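Molybdopterin biosynthesis protein MoaB (Sulfolobus tokodaii, PDB 3IWT) probably takes part in molybdenum cofactor biosynthesis, as a member of the MogA/MoaB family with a predicted molybdopterin-binding domain. Local coordinates at residues 16-22 with 54-60; 44-49 with 157-162; 100-104 with 135-139; 141-146 with 172-177. All blocks are in the same frame, centred on the assembly; numbering follows the deposited sequence. Where two conformers were deposited one is given.

Contact 1: residues 16-22 with 54-60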
loop_
_atom_site.group_PDB
_atom_site.type_symbol
_atom_site.label_atom_id
_atom_site.label_comp_id
_atom_site.label_asym_id
_atom_site.label_seq_id
_atom_site.Cartn_x
_atom_site.Cartn_y
_atom_site.Cartn_z
ATOM N N LEU A 16 -29.316 -1.871 19.601
ATOM C CA LEU A 16 -28.588 -1.128 18.568
ATOM C C LEU A 16 -29.407 -1.088 17.279
ATOM O O LEU A 16 -30.244 -1.955 17.033
ATOM C CB LEU A 16 -27.214 -1.757 18.331
ATOM C CG LEU A 16 -26.226 -1.724 19.504
ATOM C CD1 LEU A 16 -25.043 -2.638 19.200
ATOM C CD2 LEU A 16 -25.780 -0.285 19.833
ATOM N N ASN A 17 -29.164 -0.063 16.471
ATOM C CA ASN A 17 -29.839 0.145 15.181
ATOM C C ASN A 17 -28.990 -0.359 13.999
ATOM O O ASN A 17 -27.828 0.059 13.804
ATOM C CB ASN A 17 -30.135 1.620 14.969
ATOM C CG ASN A 17 -31.062 2.220 16.020
ATOM O OD1 ASN A 17 -30.890 3.378 16.410
ATOM N ND2 ASN A 17 -32.061 1.489 16.419
ATOM N N PHE A 18 -29.576 -1.234 13.195
ATOM C CA PHE A 18 -28.868 -1.906 12.098
ATOM C C PHE A 18 -29.486 -1.512 10.767
ATOM O O PHE A 18 -30.706 -1.342 10.672
ATOM C CB PHE A 18 -28.954 -3.427 12.254
ATOM C CG PHE A 18 -28.096 -3.980 13.355
ATOM C CD1 PHE A 18 -28.457 -3.803 14.666
ATOM C CD2 PHE A 18 -26.902 -4.652 13.062
ATOM C CE1 PHE A 18 -27.694 -4.311 15.700
ATOM C CE2 PHE A 18 -26.116 -5.177 14.098
ATOM C CZ PHE A 18 -26.507 -4.976 15.419
ATOM N N TYR A 19 -28.636 -1.376 9.746
ATOM C CA TYR A 19 -29.069 -1.211 8.371
ATOM C C TYR A 19 -28.561 -2.418 7.575
ATOM O O TYR A 19 -27.374 -2.770 7.652
ATOM C CB TYR A 19 -28.479 0.073 7.795
ATOM C CG TYR A 19 -29.107 0.553 6.519
ATOM C CD1 TYR A 19 -29.865 1.721 6.505
ATOM C CD2 TYR A 19 -28.924 -0.129 5.329
ATOM C CE1 TYR A 19 -30.409 2.210 5.329
ATOM C CE2 TYR A 19 -29.495 0.318 4.161
ATOM C CZ TYR A 19 -30.232 1.498 4.165
ATOM O OH TYR A 19 -30.760 1.973 2.999
ATOM N N VAL A 20 -29.450 -3.031 6.795
ATOM C CA VAL A 20 -29.128 -4.296 6.126
ATOM C C VAL A 20 -29.054 -4.068 4.615
ATOM O O VAL A 20 -29.975 -3.503 4.033
ATOM C CB VAL A 20 -30.155 -5.407 6.438
ATOM C CG1 VAL A 20 -29.789 -6.730 5.740
ATOM C CG2 VAL A 20 -30.260 -5.633 7.949
ATOM N N ILE A 21 -27.985 -4.540 3.989
ATOM C CA ILE A 21 -27.815 -4.358 2.543
ATOM C C ILE A 21 -27.621 -5.703 1.856
ATOM O O ILE A 21 -26.699 -6.466 2.186
ATOM C CB ILE A 21 -26.633 -3.424 2.208
ATOM C CG1 ILE A 21 -26.777 -2.065 2.897
ATOM C CG2 ILE A 21 -26.467 -3.250 0.663
ATOM C CD1 ILE A 21 -25.536 -1.158 2.717
ATOM N N THR A 22 -28.476 -6.013 0.895
ATOM C CA THR A 22 -28.327 -7.272 0.159
ATOM C C THR A 22 -27.699 -6.956 -1.184
ATOM O O THR A 22 -28.184 -6.094 -1.894
ATOM C CB THR A 22 -29.680 -8.005 0.017
ATOM O OG1 THR A 22 -30.101 -8.411 1.316
ATOM C CG2 THR A 22 -29.557 -9.236 -0.908
ATOM N N HIS A 54 -32.428 -5.974 18.978
ATOM C CA HIS A 54 -31.988 -4.864 18.132
ATOM C C HIS A 54 -33.080 -4.423 17.164
ATOM O O HIS A 54 -34.108 -5.089 17.014
ATOM C CB HIS A 54 -30.737 -5.289 17.356
ATOM C CG HIS A 54 -29.622 -5.722 18.242
ATOM N ND1 HIS A 54 -29.106 -4.910 19.230
ATOM C CD2 HIS A 54 -28.941 -6.889 18.313
ATOM C CE1 HIS A 54 -28.144 -5.553 19.863
ATOM N NE2 HIS A 54 -28.036 -6.765 19.337
ATOM N N LYS A 55 -32.834 -3.311 16.490
ATOM C CA LYS A 55 -33.777 -2.717 15.549
ATOM C C LYS A 55 -33.215 -2.664 14.133
ATOM O O LYS A 55 -31.990 -2.469 13.938
ATOM C CB LYS A 55 -34.119 -1.293 15.989
ATOM C CG LYS A 55 -34.649 -1.159 17.409
ATOM C CD LYS A 55 -35.933 -1.927 17.575
ATOM C CE LYS A 55 -36.671 -1.547 18.859
ATOM N NZ LYS A 55 -38.025 -2.204 18.896
ATOM N N ILE A 56 -34.087 -2.850 13.141
ATOM C CA ILE A 56 -33.690 -2.665 11.737
ATOM C C ILE A 56 -34.240 -1.327 11.321
ATOM O O ILE A 56 -35.464 -1.127 11.327
ATOM C CB ILE A 56 -34.272 -3.759 10.796
ATOM C CG1 ILE A 56 -33.936 -5.171 11.304
ATOM C CG2 ILE A 56 -33.800 -3.523 9.345
ATOM C CD1 ILE A 56 -32.486 -5.425 11.693
ATOM N N ILE A 57 -33.373 -0.376 11.007
ATOM C CA ILE A 57 -33.883 0.906 10.618
ATOM C C ILE A 57 -33.790 1.198 9.134
ATOM O O ILE A 57 -34.300 2.206 8.691
ATOM C CB ILE A 57 -33.373 2.052 11.514
ATOM C CG1 ILE A 57 -31.870 2.241 11.426
ATOM C CG2 ILE A 57 -33.885 1.823 12.973
ATOM C CD1 ILE A 57 -31.485 3.618 11.974
ATOM N N GLY A 58 -33.193 0.299 8.354
ATOM C CA GLY A 58 -33.277 0.415 6.917
ATOM C C GLY A 58 -32.756 -0.800 6.193
ATOM O O GLY A 58 -32.115 -1.667 6.800
ATOM N N TYR A 59 -33.066 -0.867 4.903
ATOM C CA TYR A 59 -32.697 -2.013 4.057
ATOM C C TYR A 59 -32.606 -1.578 2.614
ATOM O O TYR A 59 -33.392 -0.734 2.167
ATOM C CB TYR A 59 -33.749 -3.118 4.187
ATOM C CG TYR A 59 -33.663 -4.241 3.146
ATOM C CD1 TYR A 59 -32.665 -5.218 3.211
ATOM C CD2 TYR A 59 -34.622 -4.355 2.134
ATOM C CE1 TYR A 59 -32.588 -6.249 2.269
ATOM C CE2 TYR A 59 -34.564 -5.398 1.191
ATOM C CZ TYR A 59 -33.544 -6.334 1.262
ATOM O OH TYR A 59 -33.513 -7.362 0.331
ATOM N N SER A 60 -31.651 -2.135 1.882
ATOM C CA SER A 60 -31.567 -1.892 0.458
ATOM C C SER A 60 -31.048 -3.122 -0.276
ATOM O O SER A 60 -30.375 -3.986 0.315
ATOM C CB SER A 60 -30.691 -0.673 0.167
ATOM O OG SER A 60 -29.372 -0.883 0.621
HETATM O O HOH W 1 -28.806 1.859 1.304
#

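Contact 2: residues 44-49 with 157-162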
loop_
_atom_site.group_PDB
_atom_site.type_symbol
_atom_site.label_atom_id
_atom_site.label_comp_id
_atom_site.label_asym_id
_atom_site.label_seq_id
_atom_site.Cartn_x
_atom_site.Cartn_y
_atom_site.Cartn_z
ATOM N N ILE A 44 -32.795 -13.679 7.291
ATOM C CA ILE A 44 -32.120 -14.274 8.453
ATOM C C ILE A 44 -31.461 -13.210 9.337
ATOM O O ILE A 44 -31.575 -13.263 10.557
ATOM C CB ILE A 44 -31.054 -15.349 8.014
ATOM C CG1 ILE A 44 -31.735 -16.655 7.630
ATOM C CG2 ILE A 44 -30.038 -15.639 9.132
ATOM C CD1 ILE A 44 -30.814 -17.650 6.907
ATOM N N ILE A 45 -30.783 -12.244 8.714
ATOM C CA ILE A 45 -30.108 -11.175 9.439
ATOM C C ILE A 45 -31.137 -10.357 10.224
ATOM O O ILE A 45 -30.973 -10.142 11.417
ATOM C CB ILE A 45 -29.308 -10.267 8.484
ATOM C CG1 ILE A 45 -28.140 -11.053 7.862
ATOM C CG2 ILE A 45 -28.813 -8.995 9.203
ATOM C CD1 ILE A 45 -27.402 -10.295 6.734
ATOM N N LYS A 46 -32.216 -9.956 9.566
ATOM C CA LYS A 46 -33.272 -9.182 10.223
ATOM C C LYS A 46 -33.892 -9.920 11.406
ATOM O O LYS A 46 -33.992 -9.367 12.507
ATOM C CB LYS A 46 -34.352 -8.816 9.211
ATOM C CG LYS A 46 -33.898 -7.844 8.136
ATOM C CD LYS A 46 -34.870 -7.844 6.969
ATOM C CE LYS A 46 -34.457 -6.812 5.929
ATOM N NZ LYS A 46 -35.424 -6.751 4.797
ATOM N N GLN A 47 -34.276 -11.175 11.153
ATOM C CA GLN A 47 -34.934 -12.065 12.124
ATOM C C GLN A 47 -34.058 -12.215 13.386
ATOM O O GLN A 47 -34.537 -12.030 14.513
ATOM C CB GLN A 47 -35.095 -13.447 11.464
ATOM C CG GLN A 47 -36.476 -14.079 11.448
ATOM C CD GLN A 47 -36.384 -15.599 11.302
ATOM O OE1 GLN A 47 -35.807 -16.105 10.333
ATOM N NE2 GLN A 47 -36.907 -16.325 12.281
ATOM N N LEU A 48 -32.772 -12.551 13.176
ATOM C CA LEU A 48 -31.844 -12.793 14.287
ATOM C C LEU A 48 -31.532 -11.518 15.038
ATOM O O LEU A 48 -31.444 -11.522 16.265
ATOM C CB LEU A 48 -30.524 -13.448 13.820
ATOM C CG LEU A 48 -30.536 -14.952 13.502
ATOM C CD1 LEU A 48 -29.204 -15.389 12.887
ATOM C CD2 LEU A 48 -30.876 -15.764 14.742
ATOM N N LEU A 49 -31.316 -10.421 14.296
ATOM C CA LEU A 49 -31.044 -9.125 14.913
ATOM C C LEU A 49 -32.205 -8.664 15.780
ATOM O O LEU A 49 -32.002 -8.246 16.931
ATOM C CB LEU A 49 -30.768 -8.023 13.886
ATOM C CG LEU A 49 -29.393 -8.038 13.220
ATOM C CD1 LEU A 49 -29.409 -6.992 12.096
ATOM C CD2 LEU A 49 -28.226 -7.802 14.216
ATOM N N VAL A 157 -24.080 -16.363 6.790
ATOM C CA VAL A 157 -24.610 -15.210 7.462
ATOM C C VAL A 157 -25.067 -15.566 8.875
ATOM O O VAL A 157 -24.747 -14.872 9.844
ATOM C CB VAL A 157 -25.742 -14.588 6.608
ATOM C CG1 VAL A 157 -26.536 -13.651 7.394
ATOM C CG2 VAL A 157 -25.167 -13.894 5.339
ATOM N N LYS A 158 -25.775 -16.679 8.990
ATOM C CA LYS A 158 -26.227 -17.180 10.286
ATOM C C LYS A 158 -25.016 -17.406 11.205
ATOM O O LYS A 158 -25.029 -16.999 12.365
ATOM C CB LYS A 158 -27.033 -18.453 10.085
ATOM C CG LYS A 158 -27.729 -18.981 11.305
ATOM C CD LYS A 158 -28.384 -20.321 11.057
ATOM C CE LYS A 158 -29.635 -20.227 10.215
ATOM N NZ LYS A 158 -30.506 -21.449 10.438
ATOM N N LEU A 159 -23.973 -18.042 10.678
ATOM C CA LEU A 159 -22.759 -18.309 11.439
ATOM C C LEU A 159 -22.092 -17.037 11.936
ATOM O O LEU A 159 -21.682 -16.975 13.085
ATOM C CB LEU A 159 -21.755 -19.073 10.567
ATOM C CG LEU A 159 -20.473 -19.602 11.241
ATOM C CD1 LEU A 159 -20.816 -20.668 12.295
ATOM C CD2 LEU A 159 -19.514 -20.153 10.198
ATOM N N ALA A 160 -21.941 -16.041 11.051
ATOM C CA ALA A 160 -21.318 -14.775 11.393
ATOM C C ALA A 160 -22.111 -14.090 12.490
ATOM O O ALA A 160 -21.538 -13.636 13.474
ATOM C CB ALA A 160 -21.220 -13.866 10.143
ATOM N N LEU A 161 -23.434 -14.036 12.337
ATOM C CA LEU A 161 -24.273 -13.398 13.353
ATOM C C LEU A 161 -24.206 -14.043 14.739
ATOM O O LEU A 161 -24.005 -13.358 15.747
ATOM C CB LEU A 161 -25.721 -13.351 12.889
ATOM C CG LEU A 161 -26.066 -12.244 11.895
ATOM C CD1 LEU A 161 -27.350 -12.663 11.163
ATOM C CD2 LEU A 161 -26.229 -10.906 12.637
ATOM N N LYS A 162 -24.426 -15.351 14.793
ATOM C CA LYS A 162 -24.469 -16.060 16.055
ATOM C C LYS A 162 -23.124 -16.145 16.769
ATOM O O LYS A 162 -23.055 -15.956 17.985
ATOM C CB LYS A 162 -25.011 -17.477 15.846
ATOM C CG LYS A 162 -26.440 -17.521 15.359
ATOM C CD LYS A 162 -26.903 -18.963 15.352
ATOM C CE LYS A 162 -28.318 -19.135 14.923
ATOM N NZ LYS A 162 -28.677 -20.630 15.068
#

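Contact 3: residues 100-104 with 135-139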
loop_
_atom_site.group_PDB
_atom_site.type_symbol
_atom_site.label_atom_id
_atom_site.label_comp_id
_atom_site.label_asym_id
_atom_site.label_seq_id
_atom_site.Cartn_x
_atom_site.Cartn_y
_atom_site.Cartn_z
ATOM N N VAL A 100 -15.969 -6.412 -1.172
ATOM C CA VAL A 100 -14.809 -6.140 -0.300
ATOM C C VAL A 100 -13.871 -5.109 -0.920
ATOM O O VAL A 100 -13.414 -4.198 -0.256
ATOM C CB VAL A 100 -14.051 -7.449 0.075
ATOM C CG1 VAL A 100 -12.816 -7.142 0.912
ATOM C CG2 VAL A 100 -15.016 -8.394 0.844
ATOM N N GLU A 101 -13.631 -5.244 -2.208
ATOM C CA GLU A 101 -12.754 -4.359 -2.926
ATOM C C GLU A 101 -13.363 -2.962 -3.037
ATOM O O GLU A 101 -12.649 -1.960 -3.147
ATOM C CB GLU A 101 -12.508 -4.907 -4.324
ATOM C CG GLU A 101 -11.731 -6.215 -4.364
ATOM C CD GLU A 101 -12.487 -7.414 -3.800
ATOM O OE1 GLU A 101 -13.744 -7.542 -3.983
ATOM O OE2 GLU A 101 -11.794 -8.243 -3.151
ATOM N N THR A 102 -14.690 -2.887 -3.024
ATOM C CA THR A 102 -15.383 -1.623 -3.086
ATOM C C THR A 102 -15.414 -0.918 -1.705
ATOM O O THR A 102 -15.133 0.282 -1.611
ATOM C CB THR A 102 -16.821 -1.812 -3.631
ATOM O OG1 THR A 102 -16.743 -2.383 -4.939
ATOM C CG2 THR A 102 -17.569 -0.489 -3.670
ATOM N N ILE A 103 -15.777 -1.644 -0.649
ATOM C CA ILE A 103 -16.057 -1.013 0.641
ATOM C C ILE A 103 -14.902 -0.984 1.626
ATOM O O ILE A 103 -14.768 -0.037 2.412
ATOM C CB ILE A 103 -17.331 -1.647 1.287
ATOM C CG1 ILE A 103 -18.522 -1.436 0.343
ATOM C CG2 ILE A 103 -17.599 -1.115 2.712
ATOM C CD1 ILE A 103 -18.892 0.018 0.038
ATOM N N ARG A 104 -14.058 -2.020 1.606
ATOM C CA ARG A 104 -13.035 -2.161 2.628
ATOM C C ARG A 104 -12.106 -0.975 2.642
ATOM O O ARG A 104 -11.624 -0.566 3.696
ATOM C CB ARG A 104 -12.254 -3.499 2.457
ATOM C CG ARG A 104 -11.262 -3.780 3.565
ATOM C CD ARG A 104 -10.774 -5.219 3.476
ATOM N NE ARG A 104 -10.104 -5.412 2.211
ATOM C CZ ARG A 104 -9.657 -6.607 1.802
ATOM N NH1 ARG A 104 -9.821 -7.666 2.553
ATOM N NH2 ARG A 104 -9.047 -6.714 0.650
ATOM N N THR A 135 -13.558 -17.241 1.159
ATOM C CA THR A 135 -14.297 -16.003 1.524
ATOM C C THR A 135 -13.354 -14.891 1.986
ATOM O O THR A 135 -12.291 -15.162 2.547
ATOM C CB THR A 135 -15.363 -16.266 2.586
ATOM O OG1 THR A 135 -16.152 -15.081 2.813
ATOM C CG2 THR A 135 -14.747 -16.776 3.920
ATOM N N LYS A 136 -13.775 -13.652 1.731
ATOM C CA LYS A 136 -13.099 -12.438 2.175
ATOM C C LYS A 136 -13.998 -11.571 3.070
ATOM O O LYS A 136 -13.773 -10.356 3.205
ATOM C CB LYS A 136 -12.632 -11.631 0.976
ATOM C CG LYS A 136 -11.689 -12.327 0.077
ATOM C CD LYS A 136 -11.268 -11.418 -1.094
ATOM C CE LYS A 136 -12.358 -11.343 -2.185
ATOM N NZ LYS A 136 -11.778 -10.708 -3.390
ATOM N N ALA A 137 -15.018 -12.194 3.673
ATOM C CA ALA A 137 -15.866 -11.531 4.650
ATOM C C ALA A 137 -14.984 -10.695 5.586
ATOM O O ALA A 137 -13.929 -11.144 6.020
ATOM C CB ALA A 137 -16.718 -12.550 5.430
ATOM N N SER A 138 -15.406 -9.444 5.822
ATOM C CA SER A 138 -14.580 -8.421 6.467
ATOM C C SER A 138 -15.440 -7.523 7.342
ATOM O O SER A 138 -16.666 -7.511 7.206
ATOM C CB SER A 138 -13.880 -7.569 5.403
ATOM O OG SER A 138 -12.986 -8.332 4.617
ATOM N N ALA A 139 -14.795 -6.802 8.256
ATOM C CA ALA A 139 -15.458 -5.825 9.137
ATOM C C ALA A 139 -14.543 -4.593 9.293
ATOM O O ALA A 139 -13.313 -4.676 9.108
ATOM C CB ALA A 139 -15.814 -6.456 10.532
HETATM O O HOH W 2 -10.392 -8.675 5.062
#

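Contact 4: residues 141-146 with 172-177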
loop_
_atom_site.group_PDB
_atom_site.type_symbol
_atom_site.label_atom_id
_atom_site.label_comp_id
_atom_site.label_asym_id
_atom_site.label_seq_id
_atom_site.Cartn_x
_atom_site.Cartn_y
_atom_site.Cartn_z
ATOM N N ILE A 141 -14.679 -0.001 10.644
ATOM C CA ILE A 141 -15.246 1.101 11.401
ATOM C C ILE A 141 -15.193 2.322 10.473
ATOM O O ILE A 141 -14.151 2.581 9.849
ATOM C CB ILE A 141 -14.393 1.388 12.690
ATOM C CG1 ILE A 141 -14.369 0.175 13.641
ATOM C CG2 ILE A 141 -14.899 2.634 13.419
ATOM C CD1 ILE A 141 -13.067 0.041 14.449
ATOM N N ILE A 142 -16.327 3.006 10.322
ATOM C CA ILE A 142 -16.375 4.301 9.618
ATOM C C ILE A 142 -17.109 5.283 10.506
ATOM O O ILE A 142 -18.250 5.069 10.826
ATOM C CB ILE A 142 -17.111 4.221 8.261
ATOM C CG1 ILE A 142 -16.451 3.182 7.370
ATOM C CG2 ILE A 142 -17.119 5.628 7.567
ATOM C CD1 ILE A 142 -17.178 2.862 6.090
ATOM N N GLY A 143 -16.449 6.371 10.894
ATOM C CA GLY A 143 -17.020 7.282 11.877
ATOM C C GLY A 143 -17.195 6.505 13.169
ATOM O O GLY A 143 -16.263 5.875 13.642
ATOM N N LYS A 144 -18.381 6.551 13.734
ATOM C CA LYS A 144 -18.686 5.826 14.962
ATOM C C LYS A 144 -19.560 4.605 14.677
ATOM O O LYS A 144 -20.220 4.090 15.570
ATOM C CB LYS A 144 -19.406 6.743 15.944
ATOM C CG LYS A 144 -18.635 8.056 16.268
ATOM C CD LYS A 144 -17.213 7.778 16.844
ATOM C CE LYS A 144 -16.526 9.089 17.294
ATOM N NZ LYS A 144 -15.654 9.616 16.188
ATOM N N LYS A 145 -19.537 4.148 13.432
ATOM C CA LYS A 145 -20.347 3.025 12.972
ATOM C C LYS A 145 -19.489 1.794 12.620
ATOM O O LYS A 145 -18.361 1.924 12.183
ATOM C CB LYS A 145 -21.140 3.456 11.750
ATOM C CG LYS A 145 -22.005 4.747 12.000
ATOM C CD LYS A 145 -23.024 4.926 10.902
ATOM C CE LYS A 145 -23.615 6.327 10.890
ATOM N NZ LYS A 145 -24.343 6.701 12.147
ATOM N N ILE A 146 -20.056 0.612 12.828
ATOM C CA ILE A 146 -19.395 -0.641 12.519
ATOM C C ILE A 146 -20.006 -1.164 11.212
ATOM O O ILE A 146 -21.196 -0.973 10.938
ATOM C CB ILE A 146 -19.613 -1.683 13.641
ATOM C CG1 ILE A 146 -19.253 -1.093 15.020
ATOM C CG2 ILE A 146 -18.823 -2.986 13.352
ATOM C CD1 ILE A 146 -17.894 -0.348 15.093
ATOM N N LEU A 172 -17.999 -3.507 20.989
ATOM C CA LEU A 172 -17.309 -2.817 19.903
ATOM C C LEU A 172 -17.871 -1.409 19.625
ATOM O O LEU A 172 -17.114 -0.436 19.476
ATOM C CB LEU A 172 -17.394 -3.695 18.660
ATOM C CG LEU A 172 -16.641 -3.346 17.397
ATOM C CD1 LEU A 172 -15.128 -3.061 17.605
ATOM C CD2 LEU A 172 -16.870 -4.536 16.453
ATOM N N VAL A 173 -19.191 -1.285 19.559
ATOM C CA VAL A 173 -19.823 0.046 19.421
ATOM C C VAL A 173 -19.455 0.982 20.594
ATOM O O VAL A 173 -19.099 2.167 20.391
ATOM C CB VAL A 173 -21.367 -0.064 19.298
ATOM C CG1 VAL A 173 -22.037 1.305 19.492
ATOM C CG2 VAL A 173 -21.760 -0.671 17.959
ATOM N N TYR A 174 -19.567 0.455 21.813
ATOM C CA TYR A 174 -19.154 1.174 23.018
ATOM C C TYR A 174 -17.698 1.676 22.866
ATOM O O TYR A 174 -17.396 2.854 23.049
ATOM C CB TYR A 174 -19.285 0.285 24.285
ATOM C CG TYR A 174 -18.453 0.843 25.416
ATOM C CD1 TYR A 174 -18.943 1.857 26.229
ATOM C CD2 TYR A 174 -17.133 0.418 25.607
ATOM C CE1 TYR A 174 -18.154 2.426 27.225
ATOM C CE2 TYR A 174 -16.332 0.970 26.599
ATOM C CZ TYR A 174 -16.842 1.976 27.403
ATOM O OH TYR A 174 -16.046 2.530 28.390
ATOM N N LEU A 175 -16.814 0.751 22.515
ATOM C CA LEU A 175 -15.377 1.002 22.452
ATOM C C LEU A 175 -15.033 2.107 21.444
ATOM O O LEU A 175 -14.298 3.042 21.744
ATOM C CB LEU A 175 -14.681 -0.300 22.066
ATOM C CG LEU A 175 -13.219 -0.524 22.373
ATOM C CD1 LEU A 175 -12.835 -0.049 23.748
ATOM C CD2 LEU A 175 -12.973 -2.032 22.209
ATOM N N VAL A 176 -15.609 1.984 20.259
ATOM C CA VAL A 176 -15.407 2.928 19.155
ATOM C C VAL A 176 -15.890 4.346 19.483
ATOM O O VAL A 176 -15.369 5.334 18.957
ATOM C CB VAL A 176 -16.113 2.343 17.904
ATOM C CG1 VAL A 176 -16.566 3.396 16.958
ATOM C CG2 VAL A 176 -15.192 1.303 17.267
ATOM N N ARG A 177 -16.872 4.435 20.375
ATOM C CA ARG A 177 -17.462 5.698 20.771
ATOM C C ARG A 177 -16.937 6.256 22.088
ATOM O O ARG A 177 -17.381 7.318 22.521
ATOM C CB ARG A 177 -18.973 5.526 20.865
ATOM C CG ARG A 177 -19.551 5.241 19.516
ATOM C CD ARG A 177 -21.006 4.886 19.589
ATOM N NE ARG A 177 -21.510 4.632 18.240
ATOM C CZ ARG A 177 -22.792 4.483 17.926
ATOM N NH1 ARG A 177 -23.732 4.582 18.864
ATOM N NH2 ARG A 177 -23.133 4.265 16.669
#

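Contact 1: residues 16-22 with 54-60
With CG anti to the backbone N (chi1 -165°), Y19 lays its ring across the neighbouring strand at G58, whereas F18, whose CG is anti to its carbonyl carbon (chi1 -73°), sends its ring to the opposite face, beside the imidazole of the loop residue H54. G58 CA sits 4.0 Å from the centroid of the Y19 ring, a CH-pi contact over the face, and a CB at this glycine would collide with the ring. One water bridges Y19 OH (2.6 Å) and S60 OG. A leucine in place of Y19 would probably uncover the G58 backbone and leave that water without its phenolic mate. F18 CE1 lies 3.5 Å from H54 CG, the two rings set obliquely. Just before the two strands, L16 N donates to H54 ND1 (3.1 Å), close to the imidazole plane. Backbone bonds in parallel register join 16-22 to 55-60, from K55 N to L16 O (3.0 Å) through to T22 N and S60 O (2.8 Å). Strand 17-23 is flanked on its other side by 84-88; helix 40-51 packs on F18, V20 and I56, and helix 66-77 on Y19, I21 and S60, a three-layer alpha-beta-alpha arrangement.

Contact 2: residues 44-49 with 157-162
L161 drives a knob into a hole formed by I44, I45, L48 and L49, the centre of an apolar helix-helix contact on one side of the alpha/beta sandwich. The segments of helices 40-51 and 154-176 run roughly parallel, 26° apart, with their axes 10.0 Å from each other at closest approach. Aliphatic side chains span most of that distance. Both methyls of the knob are used: CD1 reaches the backbone side of the hole, 3.6 Å from I45 CA, while CD2 meets L49 CD2 at 4.0 Å, the two leucines crossing at about a right angle. CG of L161 stands anti to its carbonyl carbon (chi1 -79°), which carries the fork toward the facing helix. One turn earlier, V157 CG1 lies 4.4 Å from I44 CG2, which also touches K158 CB at 4.2 Å. Toward the more exposed edge, the aliphatic stems of K158 and K162 flank L48, whose CD2 is 4.2 Å from K162 CE. Beneath the pair lies the sheet: I45 and L161 both rest on I86, and I45 and V157 on T88, so the two helices share strand 84-88 as their floor. L48 CD1 closes the hole, 3.7 Å from L161 CD1.

Contact 3: residues 100-104 with 135-139
K136 NZ and E101 OE2 form a salt bridge, modelled very short at 2.5 Å, with the two side chains crossing at about a right angle. The glutamate folds back about its CB-CG bond (chi2 68°), which brings one carboxylate oxygen to the lysine; the other, OE1, stays 3.8 Å from NZ. A second polar link is carried by water: it accepts from R104 NH1 (2.8 Å), in the guanidinium plane, and donates to S138 OG (2.7 Å). S138 OG in turn gives its hydrogen to K136 O (2.6 Å), tilted from the carbonyl plane, and this fixes the rotation of the hydroxyl. With the hydroxyl of S138 gone, as in an alanine here, the water is likely to lose its acceptor and K136 O its hydroxyl donor. V100 packs against both polar links. Its CG2 lies 3.3 Å from K136 O, and its CG1 sits over the centre of one face of the R104 guanidinium, 3.3 Å above the plane. T135 OG1 accepts from A137 N, an ST turn that shapes the approach to strand 138-142. R104 NH2 also forms a salt bridge with E112 of the second subunit, which packs on K136 as well. The buried K136 is thus met by E101, and R104 by E112 of that neighbour; such pairing probably offsets the nearness of the two positive groups and ties this helix-to-strand contact to the subunit interface.

Contact 4: residues 141-146 with 172-177
The guanidinium of R177 receives K144 O at its edge and carries V173 CG1 on one face, 3.4 Å above the plane and offset toward the rim. The grip is side-on: NE (3.0 Å) and NH2 (3.1 Å) of R177 both donate to the single oxygen K144 O. The two bonds differ at the acceptor, since NE lies in the carbonyl plane on a lone pair while NH2 stands above that plane. An extended chain from CG to NE carries the flat group to the turn, and its CG passes K144 CB at 3.9 Å. NH2 also forms a salt bridge with D83, which probably offsets its nearness to the positive K145, whose NZ is bonded to V82 O. Away from the arginine the contact is apolar. V176 sets CG2 against two isoleucines, 3.7 Å from I141 CD1 and 3.8 Å from I146 CD1; its CG1 faces the K144 backbone. I146 spreads over the helix, with CG1 against V173 CG2 (3.9 Å) and CG2 against L172 CD2 (4.0 Å). Its CG1 is anti to the carbonyl carbon (chi1 -51°), the setting that aims this branch at V173. I141 and L172 also pack on Y93 and L134, respectively, of the third subunit. Residues I142 to K145 form a type II' turn, with G143 at positive phi, as is common for this turn in two-residue beta hairpins. The arrangement is a hairpin linking strands 138-142 and 145-150, with the last turn of the C-terminal helix 154-176 lying against it.

Contact 1 pairs strands at the 55-62 edge of the sheet, and contact 2 joins helices covering one face; they touch directly, L49 packing on F18 and I56. Contact 1 owes its hold to backbone bonds in the sheet, contact 2 to aliphatic side chains; both are only partly buried. Contacts 3 and 4 are buried and add charge to apolar packing. They share strand 138-142, and both lie where other subunits approach, but contact 3 uses a lysine-glutamate pair and a water, contact 4 an arginine on a turn carbonyl. Helix 154-176 serves contacts 2 and 4, whose centres are about 20 Å apart. L16 of contact 1 reaches V173 of contact 4.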